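Local coordinates for methyltransferase (Geobacter sulfurreducens PCA, PDB 3C3P), which probably transfers the methyl group of S-adenosyl-L-methionine to an oxygen atom of a substrate that has not been identified, at residues R53-Q58 / I127-M132; R83-D88 / R109-V114; I120-R125 / E144-C149; I157-L162 / N201-G206. All blocks are in the same frame, centred on the assembly; numbering follows the deposited sequence. Where two conformers were deposited one is given.

Contact 1 of 4, residues R53-Q58 / I127-M132; sequences RIKQPQ and IDILFM. With EDO (1,2-ethanediol), chain R.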
loop_
_atom_site.group_PDB
_atom_site.type_symbol
_atom_site.label_atom_id
_atom_site.label_comp_id
_atom_site.label_asym_id
_atom_site.label_seq_id
_atom_site.Cartn_x
_atom_site.Cartn_y
_atom_site.Cartn_z
ATOM N N ARG A 53 -0.712 5.622 -7.784
ATOM C CA ARG A 53 0.342 5.529 -8.804
ATOM C C ARG A 53 0.590 4.072 -9.226
ATOM O O ARG A 53 0.718 3.768 -10.393
ATOM C CB ARG A 53 1.670 6.118 -8.350
ATOM C CG ARG A 53 1.749 7.624 -8.294
ATOM C CD ARG A 53 1.370 8.324 -9.613
ATOM N NE ARG A 53 2.193 7.994 -10.778
ATOM C CZ ARG A 53 3.271 8.667 -11.171
ATOM N NH1 ARG A 53 3.736 9.708 -10.483
ATOM N NH2 ARG A 53 3.903 8.250 -12.249
ATOM N N ILE A 54 0.656 3.152 -8.273
ATOM C CA ILE A 54 0.936 1.752 -8.653
ATOM C C ILE A 54 -0.278 1.072 -9.237
ATOM O O ILE A 54 -0.166 0.171 -10.051
ATOM C CB ILE A 54 1.583 0.863 -7.522
ATOM C CG1 ILE A 54 0.654 0.688 -6.353
ATOM C CG2 ILE A 54 2.956 1.449 -7.074
ATOM C CD1 ILE A 54 1.148 -0.379 -5.325
ATOM N N LYS A 55 -1.450 1.523 -8.855
ATOM C CA LYS A 55 -2.675 0.934 -9.388
ATOM C C LYS A 55 -2.946 1.375 -10.847
ATOM O O LYS A 55 -3.439 0.589 -11.657
ATOM C CB LYS A 55 -3.880 1.382 -8.551
ATOM C CG LYS A 55 -5.240 0.774 -8.952
ATOM C CD LYS A 55 -5.396 -0.652 -8.493
ATOM C CE LYS A 55 -6.810 -1.209 -8.799
ATOM N NZ LYS A 55 -7.002 -1.483 -10.285
ATOM N N GLN A 56 -2.594 2.622 -11.144
ATOM C CA GLN A 56 -2.826 3.249 -12.482
ATOM C C GLN A 56 -4.314 3.223 -12.868
ATOM O O GLN A 56 -4.697 2.732 -13.955
ATOM C CB GLN A 56 -2.049 2.591 -13.621
ATOM C CG GLN A 56 -0.560 2.569 -13.508
ATOM C CD GLN A 56 0.070 2.305 -14.877
ATOM O OE1 GLN A 56 -0.533 1.684 -15.737
ATOM N NE2 GLN A 56 1.259 2.812 -15.084
ATOM N N PRO A 57 -5.165 3.758 -12.011
ATOM C CA PRO A 57 -6.572 3.713 -12.340
ATOM C C PRO A 57 -7.012 4.677 -13.416
ATOM O O PRO A 57 -6.407 5.719 -13.616
ATOM C CB PRO A 57 -7.228 4.172 -11.038
ATOM C CG PRO A 57 -6.276 5.256 -10.574
ATOM C CD PRO A 57 -4.902 4.606 -10.827
ATOM N N GLN A 58 -8.068 4.263 -14.104
ATOM C CA GLN A 58 -8.688 5.050 -15.154
ATOM C C GLN A 58 -9.824 5.866 -14.520
ATOM O O GLN A 58 -10.154 6.964 -14.982
ATOM C CB GLN A 58 -9.180 4.114 -16.264
ATOM C CG GLN A 58 -8.064 3.199 -16.783
ATOM C CD GLN A 58 -8.569 2.010 -17.563
ATOM O OE1 GLN A 58 -8.059 0.902 -17.395
ATOM N NE2 GLN A 58 -9.619 2.203 -18.353
ATOM N N ILE A 127 -15.300 1.248 -11.806
ATOM C CA ILE A 127 -14.525 2.024 -10.823
ATOM C C ILE A 127 -13.281 1.213 -10.453
ATOM O O ILE A 127 -13.379 0.057 -10.058
ATOM C CB ILE A 127 -15.350 2.344 -9.548
ATOM C CG1 ILE A 127 -16.610 3.172 -9.894
ATOM C CG2 ILE A 127 -14.481 3.083 -8.500
ATOM C CD1 ILE A 127 -17.595 3.334 -8.716
ATOM N N ASP A 128 -12.115 1.851 -10.588
ATOM C CA ASP A 128 -10.792 1.236 -10.292
ATOM C C ASP A 128 -10.406 1.434 -8.851
ATOM O O ASP A 128 -9.773 0.570 -8.254
ATOM C CB ASP A 128 -9.715 1.771 -11.240
ATOM C CG ASP A 128 -9.992 1.381 -12.678
ATOM O OD1 ASP A 128 -10.243 0.177 -12.913
ATOM O OD2 ASP A 128 -9.976 2.265 -13.560
ATOM N N ILE A 129 -10.743 2.603 -8.319
ATOM C CA ILE A 129 -10.488 2.914 -6.915
ATOM C C ILE A 129 -11.710 3.566 -6.330
ATOM O O ILE A 129 -12.216 4.544 -6.846
ATOM C CB ILE A 129 -9.285 3.857 -6.642
ATOM C CG1 ILE A 129 -7.978 3.238 -7.096
ATOM C CG2 ILE A 129 -9.205 4.176 -5.152
ATOM C CD1 ILE A 129 -6.778 4.069 -6.783
ATOM N N LEU A 130 -12.206 2.966 -5.271
ATOM C CA LEU A 130 -13.355 3.489 -4.545
ATOM C C LEU A 130 -12.868 3.894 -3.155
ATOM O O LEU A 130 -12.413 3.057 -2.334
ATOM C CB LEU A 130 -14.500 2.479 -4.472
ATOM C CG LEU A 130 -15.703 2.994 -3.659
ATOM C CD1 LEU A 130 -16.307 4.235 -4.329
ATOM C CD2 LEU A 130 -16.782 1.929 -3.432
ATOM N N PHE A 131 -12.927 5.200 -2.920
ATOM C CA PHE A 131 -12.501 5.779 -1.650
ATOM C C PHE A 131 -13.685 5.830 -0.709
ATOM O O PHE A 131 -14.806 6.152 -1.119
ATOM C CB PHE A 131 -11.913 7.176 -1.833
ATOM C CG PHE A 131 -11.464 7.822 -0.546
ATOM C CD1 PHE A 131 -10.184 7.590 -0.046
ATOM C CD2 PHE A 131 -12.309 8.653 0.161
ATOM C CE1 PHE A 131 -9.758 8.206 1.133
ATOM C CE2 PHE A 131 -11.884 9.264 1.358
ATOM C CZ PHE A 131 -10.616 9.031 1.826
HETATM N N MSE A 132 -13.420 5.507 0.547
HETATM C CA MSE A 132 -14.465 5.478 1.524
HETATM C C MSE A 132 -14.039 5.940 2.923
HETATM O O MSE A 132 -12.920 5.695 3.346
HETATM C CB MSE A 132 -14.836 4.013 1.612
HETATM C CG MSE A 132 -16.220 3.828 1.756
HETATM SE SE MSE A 132 -16.478 2.030 2.320
HETATM C CE MSE A 132 -15.693 1.073 0.782
HETATM C C1 EDO R . 3.911 0.832 -12.467
HETATM O O1 EDO R . 3.566 0.701 -11.102
HETATM C C2 EDO R . 3.023 1.918 -12.924
HETATM O O2 EDO R . 3.033 3.052 -12.076
HETATM O O HOH W 1 -9.550 -1.877 -11.244
#
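The backbones of 53-58 and 127-132 come closest at P57 and D128, whose CA atoms lie 5.3 Å apart, in the loop that leads from helix 42-55 to strand 59-63. In this Rossmann-like fold that loop packs beside the start of strand 127-133; the chain leaves helical geometry at Q56, with positive phi. D128 carries the contact. Its OD2 accepts the backbone N-H of Q58 at 2.8 Å, on the anti side and 35° out of the carboxylate plane, and the same oxygen takes the N-H of L59, so two amides grip it. With CG anti to the carbonyl carbon (chi1 -64°), the carboxylate is carried over the P57-Q58 link while D128 CB rests on P57 CB at 3.5 Å. An alanine here removes the oxygen that both amides share and is likely to leave the N-H groups of Q58 and L59 without this partner. I129 CD1 meets the proline ring at CG, 4.0 Å away, and I129 CG1 slides past K55 CG. The bent K55 chain brings CE to 3.5 Å from D128 O. K55 NZ stays short of a salt bridge with D128 OD1; a water accepts from it at 2.8 Å and donates to that oxygen.

Contact 2 of 4, residues R83-D88 / R109-V114; sequences RVVMID and RVELQV. With EDO (1,2-ethanediol), chain I.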
loop_
_atom_site.group_PDB
_atom_site.type_symbol
_atom_site.label_atom_id
_atom_site.label_comp_id
_atom_site.label_asym_id
_atom_site.label_seq_id
_atom_site.Cartn_x
_atom_site.Cartn_y
_atom_site.Cartn_z
ATOM N N ARG A 83 -9.856 9.861 -14.748
ATOM C CA ARG A 83 -10.750 10.730 -13.987
ATOM C C ARG A 83 -10.971 10.373 -12.534
ATOM O O ARG A 83 -10.936 9.213 -12.136
ATOM C CB ARG A 83 -12.162 10.730 -14.615
ATOM C CG ARG A 83 -12.294 11.354 -16.009
ATOM C CD ARG A 83 -12.044 12.839 -15.998
ATOM N NE ARG A 83 -12.189 13.408 -17.329
ATOM C CZ ARG A 83 -11.220 13.487 -18.237
ATOM N NH1 ARG A 83 -9.998 13.044 -17.973
ATOM N NH2 ARG A 83 -11.468 14.038 -19.417
ATOM N N VAL A 84 -11.130 11.444 -11.764
ATOM C CA VAL A 84 -11.520 11.375 -10.363
ATOM C C VAL A 84 -12.909 12.019 -10.356
ATOM O O VAL A 84 -13.130 13.110 -10.923
ATOM C CB VAL A 84 -10.638 12.136 -9.356
ATOM C CG1 VAL A 84 -11.268 12.042 -7.975
ATOM C CG2 VAL A 84 -9.207 11.615 -9.326
ATOM N N VAL A 85 -13.852 11.290 -9.792
ATOM C CA VAL A 85 -15.228 11.740 -9.656
ATOM C C VAL A 85 -15.486 11.916 -8.166
ATOM O O VAL A 85 -15.484 10.963 -7.378
ATOM C CB VAL A 85 -16.250 10.748 -10.236
ATOM C CG1 VAL A 85 -17.671 11.295 -10.047
ATOM C CG2 VAL A 85 -15.966 10.460 -11.713
HETATM N N MSE A 86 -15.692 13.164 -7.803
HETATM C CA MSE A 86 -15.940 13.561 -6.432
HETATM C C MSE A 86 -17.351 14.096 -6.275
HETATM O O MSE A 86 -17.811 14.947 -7.051
HETATM C CB MSE A 86 -14.886 14.607 -6.062
HETATM C CG MSE A 86 -14.886 15.245 -4.657
HETATM SE SE MSE A 86 -16.348 16.440 -4.158
HETATM C CE MSE A 86 -15.368 17.506 -2.833
ATOM N N ILE A 87 -18.032 13.529 -5.281
ATOM C CA ILE A 87 -19.409 13.895 -4.929
ATOM C C ILE A 87 -19.489 14.265 -3.443
ATOM O O ILE A 87 -18.961 13.579 -2.576
ATOM C CB ILE A 87 -20.463 12.778 -5.230
ATOM C CG1 ILE A 87 -20.364 12.230 -6.651
ATOM C CG2 ILE A 87 -21.890 13.265 -4.975
ATOM C CD1 ILE A 87 -19.370 11.105 -6.786
ATOM N N ASP A 88 -20.129 15.388 -3.168
ATOM C CA ASP A 88 -20.281 15.849 -1.789
ATOM C C ASP A 88 -21.572 16.669 -1.616
ATOM O O ASP A 88 -21.940 17.485 -2.476
ATOM C CB ASP A 88 -19.027 16.623 -1.344
ATOM C CG ASP A 88 -18.980 16.857 0.167
ATOM O OD1 ASP A 88 -18.263 16.063 0.826
ATOM O OD2 ASP A 88 -19.698 17.740 0.710
ATOM N N ARG A 109 -9.075 16.843 -15.093
ATOM C CA ARG A 109 -9.259 15.383 -14.942
ATOM C C ARG A 109 -10.002 15.015 -13.673
ATOM O O ARG A 109 -9.888 13.902 -13.142
ATOM C CB ARG A 109 -7.919 14.687 -14.989
ATOM C CG ARG A 109 -7.106 14.914 -13.765
ATOM C CD ARG A 109 -5.677 14.603 -14.067
ATOM N NE ARG A 109 -5.179 15.604 -14.999
ATOM C CZ ARG A 109 -3.965 15.598 -15.531
ATOM N NH1 ARG A 109 -3.115 14.618 -15.227
ATOM N NH2 ARG A 109 -3.606 16.570 -16.365
ATOM N N VAL A 110 -10.766 15.984 -13.195
ATOM C CA VAL A 110 -11.622 15.829 -12.009
ATOM C C VAL A 110 -13.025 16.358 -12.288
ATOM O O VAL A 110 -13.225 17.493 -12.789
ATOM C CB VAL A 110 -11.072 16.540 -10.752
ATOM C CG1 VAL A 110 -12.002 16.310 -9.553
ATOM C CG2 VAL A 110 -9.685 16.040 -10.413
ATOM N N GLU A 111 -13.983 15.489 -12.007
ATOM C CA GLU A 111 -15.411 15.785 -12.148
ATOM C C GLU A 111 -15.951 15.978 -10.745
ATOM O O GLU A 111 -15.896 15.063 -9.921
ATOM C CB GLU A 111 -16.169 14.651 -12.854
ATOM C CG GLU A 111 -17.687 14.912 -12.893
ATOM C CD GLU A 111 -18.533 13.735 -13.366
ATOM O OE1 GLU A 111 -18.019 12.774 -13.999
ATOM O OE2 GLU A 111 -19.751 13.790 -13.094
ATOM N N LEU A 112 -16.466 17.165 -10.469
ATOM C CA LEU A 112 -16.990 17.493 -9.138
ATOM C C LEU A 112 -18.494 17.709 -9.142
ATOM O O LEU A 112 -19.025 18.458 -9.972
ATOM C CB LEU A 112 -16.321 18.775 -8.633
ATOM C CG LEU A 112 -14.791 18.828 -8.639
ATOM C CD1 LEU A 112 -14.260 20.225 -8.337
ATOM C CD2 LEU A 112 -14.270 17.857 -7.649
ATOM N N GLN A 113 -19.166 17.084 -8.188
ATOM C CA GLN A 113 -20.629 17.194 -8.082
ATOM C C GLN A 113 -21.132 17.425 -6.675
ATOM O O GLN A 113 -20.642 16.849 -5.717
ATOM C CB GLN A 113 -21.320 15.903 -8.555
ATOM C CG GLN A 113 -20.861 15.326 -9.865
ATOM C CD GLN A 113 -21.888 14.382 -10.425
ATOM O OE1 GLN A 113 -23.096 14.653 -10.351
ATOM N NE2 GLN A 113 -21.432 13.296 -11.042
ATOM N N VAL A 114 -22.140 18.284 -6.593
ATOM C CA VAL A 114 -22.826 18.602 -5.355
ATOM C C VAL A 114 -24.039 17.693 -5.398
ATOM O O VAL A 114 -24.821 17.745 -6.342
ATOM C CB VAL A 114 -23.241 20.105 -5.262
ATOM C CG1 VAL A 114 -24.226 20.345 -4.113
ATOM C CG2 VAL A 114 -22.008 21.005 -5.142
HETATM C C1 EDO I . -18.742 13.454 3.631
HETATM O O1 EDO I . -19.813 12.641 3.142
HETATM C C2 EDO I . -19.229 14.898 3.677
HETATM O O2 EDO I . -18.137 15.806 3.492
#
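Backbone hydrogen bonds zip 83-88 to 109-114 in a parallel ladder, their strand axes only 11° from aligned. E111 bonds strand 83-88 through both its N-H and its C=O: the first reaches V84 O at 2.7 Å, nearly straight, and the second receives M86 N at 2.9 Å. Q113 repeats the pattern, giving its N-H to M86 O and taking that of D88, while V84 N closes the first rung on R109 O. CA-H groups add weaker contacts to the same carbonyls, such as V110 CA to V84 O at 3.3 Å.

Apolar contacts follow on the face of V84, M86, V110 and L112. L112 CD2 crosses at an angle to touch M86 CB at 3.7 Å. Helix 91-104 covers this face at V110, L112 and V114, making the right-handed beta-alpha-beta crossover of a Rossmann-like fold.

On the other face V85 and E111 run side by side, OE1 3.8 Å from V85 CG2. At the start of the ladder the side chains of R83 and R109 cross at about a right angle, R83 CD lying 3.7 Å from R109 O; the guanidinium groups are anchored apart, on the carbonyls of I80 and I78.

Polar donors converge on the carboxylate of D88. Its OD1 accepts the N-H of D65 and, at 2.7 Å, ethanediol O2, while OD2 takes D90 N and N93 ND2. A leucine in its place would probably leave these donors without their acceptor at the C-terminal ends of the parallel strands, where such proteins commonly bind the cofactor.

Contact 3 of 4, residues I120-R125 / E144-C149; sequences IAAGQR and ERMNRC. With EDO (1,2-ethanediol), chain F.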
loop_
_atom_site.group_PDB
_atom_site.type_symbol
_atom_site.label_atom_id
_atom_site.label_comp_id
_atom_site.label_asym_id
_atom_site.label_seq_id
_atom_site.Cartn_x
_atom_site.Cartn_y
_atom_site.Cartn_z
ATOM N N ILE A 120 -25.246 9.197 -6.442
ATOM C CA ILE A 120 -24.551 9.570 -7.673
ATOM C C ILE A 120 -23.445 8.570 -8.043
ATOM O O ILE A 120 -23.279 8.211 -9.215
ATOM C CB ILE A 120 -24.001 11.019 -7.573
ATOM C CG1 ILE A 120 -25.193 11.994 -7.525
ATOM C CG2 ILE A 120 -23.072 11.319 -8.732
ATOM C CD1 ILE A 120 -24.822 13.438 -7.375
ATOM N N ALA A 121 -22.720 8.104 -7.033
ATOM C CA ALA A 121 -21.611 7.163 -7.245
ATOM C C ALA A 121 -22.126 5.868 -7.872
ATOM O O ALA A 121 -21.487 5.248 -8.739
ATOM C CB ALA A 121 -20.890 6.866 -5.919
ATOM N N ALA A 122 -23.322 5.502 -7.445
ATOM C CA ALA A 122 -23.956 4.276 -7.921
ATOM C C ALA A 122 -24.183 4.263 -9.437
ATOM O O ALA A 122 -24.412 3.205 -10.018
ATOM C CB ALA A 122 -25.279 4.038 -7.185
ATOM N N GLY A 123 -24.108 5.426 -10.075
ATOM C CA GLY A 123 -24.318 5.539 -11.523
ATOM C C GLY A 123 -23.032 5.374 -12.315
ATOM O O GLY A 123 -23.010 5.405 -13.547
ATOM N N GLN A 124 -21.946 5.210 -11.577
ATOM C CA GLN A 124 -20.610 5.022 -12.169
ATOM C C GLN A 124 -20.374 3.559 -12.507
ATOM O O GLN A 124 -20.991 2.669 -11.937
ATOM C CB GLN A 124 -19.527 5.563 -11.229
ATOM C CG GLN A 124 -19.614 7.066 -11.036
ATOM C CD GLN A 124 -19.151 7.846 -12.249
ATOM O OE1 GLN A 124 -18.093 7.568 -12.821
ATOM N NE2 GLN A 124 -19.898 8.882 -12.603
ATOM N N ARG A 125 -19.501 3.331 -13.472
ATOM C CA ARG A 125 -19.154 1.971 -13.907
ATOM C C ARG A 125 -17.652 1.759 -14.025
ATOM O O ARG A 125 -16.904 2.673 -14.353
ATOM C CB ARG A 125 -19.805 1.640 -15.265
ATOM C CG ARG A 125 -21.314 1.617 -15.269
ATOM C CD ARG A 125 -21.880 0.561 -14.333
ATOM N NE ARG A 125 -23.342 0.521 -14.406
ATOM C CZ ARG A 125 -24.173 1.238 -13.649
ATOM N NH1 ARG A 125 -23.714 2.063 -12.721
ATOM N NH2 ARG A 125 -25.483 1.116 -13.820
ATOM N N GLU A 144 -22.570 -3.297 -0.791
ATOM C CA GLU A 144 -23.728 -4.045 -1.303
ATOM C C GLU A 144 -24.306 -3.270 -2.463
ATOM O O GLU A 144 -24.810 -3.850 -3.421
ATOM C CB GLU A 144 -24.802 -4.283 -0.231
ATOM C CG GLU A 144 -25.990 -5.170 -0.694
ATOM N N ARG A 145 -24.180 -1.954 -2.387
ATOM C CA ARG A 145 -24.698 -1.047 -3.423
ATOM C C ARG A 145 -23.736 -0.802 -4.576
ATOM O O ARG A 145 -24.144 -0.727 -5.737
ATOM C CB ARG A 145 -25.024 0.327 -2.821
HETATM N N MSE A 146 -22.457 -0.704 -4.223
HETATM C CA MSE A 146 -21.362 -0.365 -5.166
HETATM C C MSE A 146 -20.554 -1.499 -5.812
HETATM O O MSE A 146 -19.883 -1.274 -6.826
HETATM C CB MSE A 146 -20.336 0.535 -4.433
HETATM C CG MSE A 146 -20.879 1.869 -3.881
HETATM SE SE MSE A 146 -21.577 3.061 -5.246
HETATM C CE MSE A 146 -19.977 3.211 -6.347
ATOM N N ASN A 147 -20.593 -2.696 -5.245
ATOM C CA ASN A 147 -19.772 -3.774 -5.806
ATOM C C ASN A 147 -20.001 -3.951 -7.312
ATOM O O ASN A 147 -19.074 -4.297 -8.057
ATOM C CB ASN A 147 -19.985 -5.107 -5.095
ATOM C CG ASN A 147 -18.864 -6.063 -5.364
ATOM O OD1 ASN A 147 -17.699 -5.680 -5.330
ATOM N ND2 ASN A 147 -19.190 -7.311 -5.592
ATOM N N ARG A 148 -21.235 -3.680 -7.735
ATOM C CA ARG A 148 -21.665 -3.814 -9.145
ATOM C C ARG A 148 -21.034 -2.770 -10.060
ATOM O O ARG A 148 -21.006 -2.919 -11.287
ATOM C CB ARG A 148 -23.178 -3.619 -9.283
ATOM C CG ARG A 148 -24.044 -4.603 -8.535
ATOM C CD ARG A 148 -25.503 -4.368 -8.867
ATOM N NE ARG A 148 -25.968 -3.053 -8.435
ATOM C CZ ARG A 148 -26.473 -2.783 -7.229
ATOM N NH1 ARG A 148 -26.582 -3.739 -6.311
ATOM N NH2 ARG A 148 -26.865 -1.543 -6.939
ATOM N N CYS A 149 -20.548 -1.718 -9.419
ATOM C CA CYS A 149 -19.953 -0.551 -10.087
ATOM C C CYS A 149 -18.458 -0.664 -10.198
ATOM O O CYS A 149 -17.799 0.123 -10.882
ATOM C CB CYS A 149 -20.311 0.719 -9.310
ATOM S SG CYS A 149 -22.111 0.999 -9.158
HETATM C C1 EDO F . -15.227 3.754 -17.060
HETATM O O1 EDO F . -16.420 4.057 -16.336
HETATM C C2 EDO F . -14.036 4.229 -16.239
HETATM O O2 EDO F . -12.800 3.956 -16.913
#
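The backbones of 120-125 and 144-149 approach most closely at R125 and C149, with CA atoms 4.6 Å apart, and more loosely at A122 and M146. Segment 120-125 runs from helix 117-121 through a type I turn from A121 to Q124, closed by the bond from Q124 N to A121 O. Segment 144-149 passes from helix 139-146 through a 3-10 piece at 147-149, where C149 N returns to M146 O.

Side chains of the second segment do most of the touching. The selenomethionine M146 is folded at all three torsions (chi1 -60°, chi2 -61°), which curls its tip back over the turn: CE lies 3.8 Å from A121 CB and 3.5 Å from A121 O, and SE sits over the backbone of A122, 3.7 Å from its N. These are van der Waals contacts. C149 comes next, its sulfur lodged among carbonyls, 3.3 Å from A122 O, with its CB equally near Q124 O.

R125 closes over this corner from its own segment. The chain bends at chi2, and NH1 gives a good bond to Q124 O at 2.9 Å, the oxygen lying in the guanidinium plane while the nitrogen stands well above the carbonyl plane. A second bond, from NH1 to A122 O, is only weak, and C149 SG lies obliquely to the group.

M146 also packs on I127 and L130, and A121 on V61, so the two helix ends lie together against one side of the sheet, as flanking helices do in the alpha/beta/alpha sandwich of Rossmann-like methyltransferases.

Contact 4 of 4, residues I157-L162 / N201-G206; sequences IAVNAL and NGVLLG. With EDO (1,2-ethanediol), chain K.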
loop_
_atom_site.group_PDB
_atom_site.type_symbol
_atom_site.label_atom_id
_atom_site.label_comp_id
_atom_site.label_asym_id
_atom_site.label_seq_id
_atom_site.Cartn_x
_atom_site.Cartn_y
_atom_site.Cartn_z
ATOM N N ILE A 157 -10.399 1.586 -0.718
ATOM C CA ILE A 157 -9.561 2.320 0.272
ATOM C C ILE A 157 -10.544 2.985 1.245
ATOM O O ILE A 157 -11.284 3.917 0.885
ATOM C CB ILE A 157 -8.605 3.363 -0.332
ATOM C CG1 ILE A 157 -7.713 2.734 -1.415
ATOM C CG2 ILE A 157 -7.763 3.999 0.800
ATOM C CD1 ILE A 157 -6.798 3.717 -2.132
ATOM N N ALA A 158 -10.557 2.475 2.465
ATOM C CA ALA A 158 -11.461 2.941 3.538
ATOM C C ALA A 158 -10.661 3.518 4.679
ATOM O O ALA A 158 -9.874 2.821 5.335
ATOM C CB ALA A 158 -12.363 1.796 4.020
ATOM N N VAL A 159 -10.855 4.809 4.912
ATOM C CA VAL A 159 -10.123 5.498 5.962
ATOM C C VAL A 159 -10.897 5.464 7.268
ATOM O O VAL A 159 -12.072 5.053 7.319
ATOM C CB VAL A 159 -9.725 6.947 5.569
ATOM C CG1 VAL A 159 -8.735 6.916 4.363
ATOM C CG2 VAL A 159 -10.957 7.853 5.308
ATOM N N ASN A 160 -10.215 5.914 8.307
ATOM C CA ASN A 160 -10.776 5.950 9.686
ATOM C C ASN A 160 -11.279 4.571 10.085
ATOM O O ASN A 160 -12.308 4.407 10.742
ATOM C CB ASN A 160 -11.878 7.000 9.811
ATOM C CG ASN A 160 -11.386 8.375 9.462
ATOM O OD1 ASN A 160 -10.241 8.711 9.737
ATOM N ND2 ASN A 160 -12.238 9.173 8.831
ATOM N N ALA A 161 -10.510 3.578 9.667
ATOM C CA ALA A 161 -10.790 2.152 9.920
ATOM C C ALA A 161 -10.508 1.624 11.350
ATOM O O ALA A 161 -11.111 0.634 11.757
ATOM C CB ALA A 161 -10.073 1.286 8.914
ATOM N N LEU A 162 -9.603 2.279 12.087
ATOM C CA LEU A 162 -9.231 1.865 13.455
ATOM C C LEU A 162 -9.712 2.839 14.504
ATOM O O LEU A 162 -9.948 2.469 15.647
ATOM C CB LEU A 162 -7.716 1.620 13.590
ATOM C CG LEU A 162 -7.228 0.417 12.782
ATOM C CD1 LEU A 162 -5.726 0.312 12.851
ATOM C CD2 LEU A 162 -7.938 -0.899 13.249
ATOM N N ASN A 201 -5.431 7.105 11.094
ATOM C CA ASN A 201 -6.545 6.544 11.846
ATOM C C ASN A 201 -6.866 5.091 11.423
ATOM O O ASN A 201 -7.887 4.509 11.811
ATOM C CB ASN A 201 -7.780 7.442 11.699
ATOM C CG ASN A 201 -7.590 8.813 12.326
ATOM O OD1 ASN A 201 -6.778 9.006 13.240
ATOM N ND2 ASN A 201 -8.380 9.772 11.859
ATOM N N GLY A 202 -5.958 4.536 10.618
ATOM C CA GLY A 202 -6.068 3.166 10.087
ATOM C C GLY A 202 -6.684 3.217 8.716
ATOM O O GLY A 202 -7.641 3.938 8.479
ATOM N N VAL A 203 -6.105 2.452 7.809
ATOM C CA VAL A 203 -6.574 2.398 6.431
ATOM C C VAL A 203 -6.831 0.947 6.005
ATOM O O VAL A 203 -5.934 0.122 5.988
ATOM C CB VAL A 203 -5.566 3.071 5.438
ATOM C CG1 VAL A 203 -6.125 3.021 3.990
ATOM C CG2 VAL A 203 -5.251 4.536 5.853
ATOM N N LEU A 204 -8.087 0.665 5.683
ATOM C CA LEU A 204 -8.498 -0.657 5.240
ATOM C C LEU A 204 -8.368 -0.705 3.724
ATOM O O LEU A 204 -8.883 0.157 3.004
ATOM C CB LEU A 204 -9.935 -0.949 5.675
ATOM C CG LEU A 204 -10.688 -2.219 5.293
ATOM C CD1 LEU A 204 -10.009 -3.498 5.767
ATOM C CD2 LEU A 204 -12.108 -2.154 5.903
ATOM N N LEU A 205 -7.662 -1.724 3.255
ATOM C CA LEU A 205 -7.451 -1.919 1.827
ATOM C C LEU A 205 -8.056 -3.244 1.422
ATOM O O LEU A 205 -7.809 -4.289 2.056
ATOM C CB LEU A 205 -5.949 -1.909 1.505
ATOM C CG LEU A 205 -5.129 -0.681 1.915
ATOM C CD1 LEU A 205 -3.600 -0.883 1.687
ATOM C CD2 LEU A 205 -5.633 0.529 1.163
ATOM N N GLY A 206 -8.870 -3.179 0.378
ATOM C CA GLY A 206 -9.520 -4.374 -0.192
ATOM C C GLY A 206 -9.324 -4.474 -1.689
ATOM O O GLY A 206 -9.796 -3.629 -2.457
HETATM C C1 EDO K . -14.902 4.588 13.206
HETATM O O1 EDO K . -14.462 5.022 11.911
HETATM C C2 EDO K . -13.885 3.700 13.930
HETATM O O2 EDO K . -13.297 2.782 13.007
HETATM O O HOH W 2 -7.506 6.571 8.171
#
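N160 and N201 lie side by side and point the same way, their amide planes turned 42° apart. N201 ND2 donates to N160 OD1 at 3.0 Å, in the plane of its own amide but tilted 33° from the acceptor's. Outside partners hold the other ends: N160 ND2 bonds D133 OD1, and N201 OD1 takes R163 NE.

I157 lies alongside V203 and L205, all pointing to the same face; its CG2, anti to the backbone nitrogen, meets V203 CG1 at 3.7 Å, and CG1 meets L205 CD2. Helix 42-55 covers this group through L48 and L51, and L50 of the second subunit reaches L205. On the other face A158 CB meets L204 CB, and A161 CB, from the loop beyond the strand, reaches it at 3.9 Å.

Strand 203-208 runs antiparallel to its neighbour 154-159, the reversed strand of the class I methyltransferase sheet, paired by A158 N to L204 O at 2.9 Å and the return bond from L204 N.

Beyond the strands the chains stay joined. A161 N reaches G202 O from well above the carbonyl plane, and a water links the same oxygen to N160 N. L162 N donates to N201 O at 2.8 Å, and the L162 side chain lies against G202 CA, where a CB would strike L162 CG.

Contacts 1 and 4 are buried near the middle of the fold and lie on neighbouring strands, 127-133 and 154-159, where I129 packs on I157 and F131 on V159; both also reach the second subunit. Contacts 2 and 3 are only partly buried, contact 2 at one edge of the same sheet, about 21 Å from contact 4, centre to centre, and contact 3 at the helix ends flanking it. M146 of contact 3 touches contact 1 through I127, and I120 touches contact 2 through I87. Parallel backbone bonding dominates contact 2, antiparallel pairing with an asparagine bridge contact 4, a single carboxylate contact 1, and sulfur, selenium and carbonyl packing contact 3.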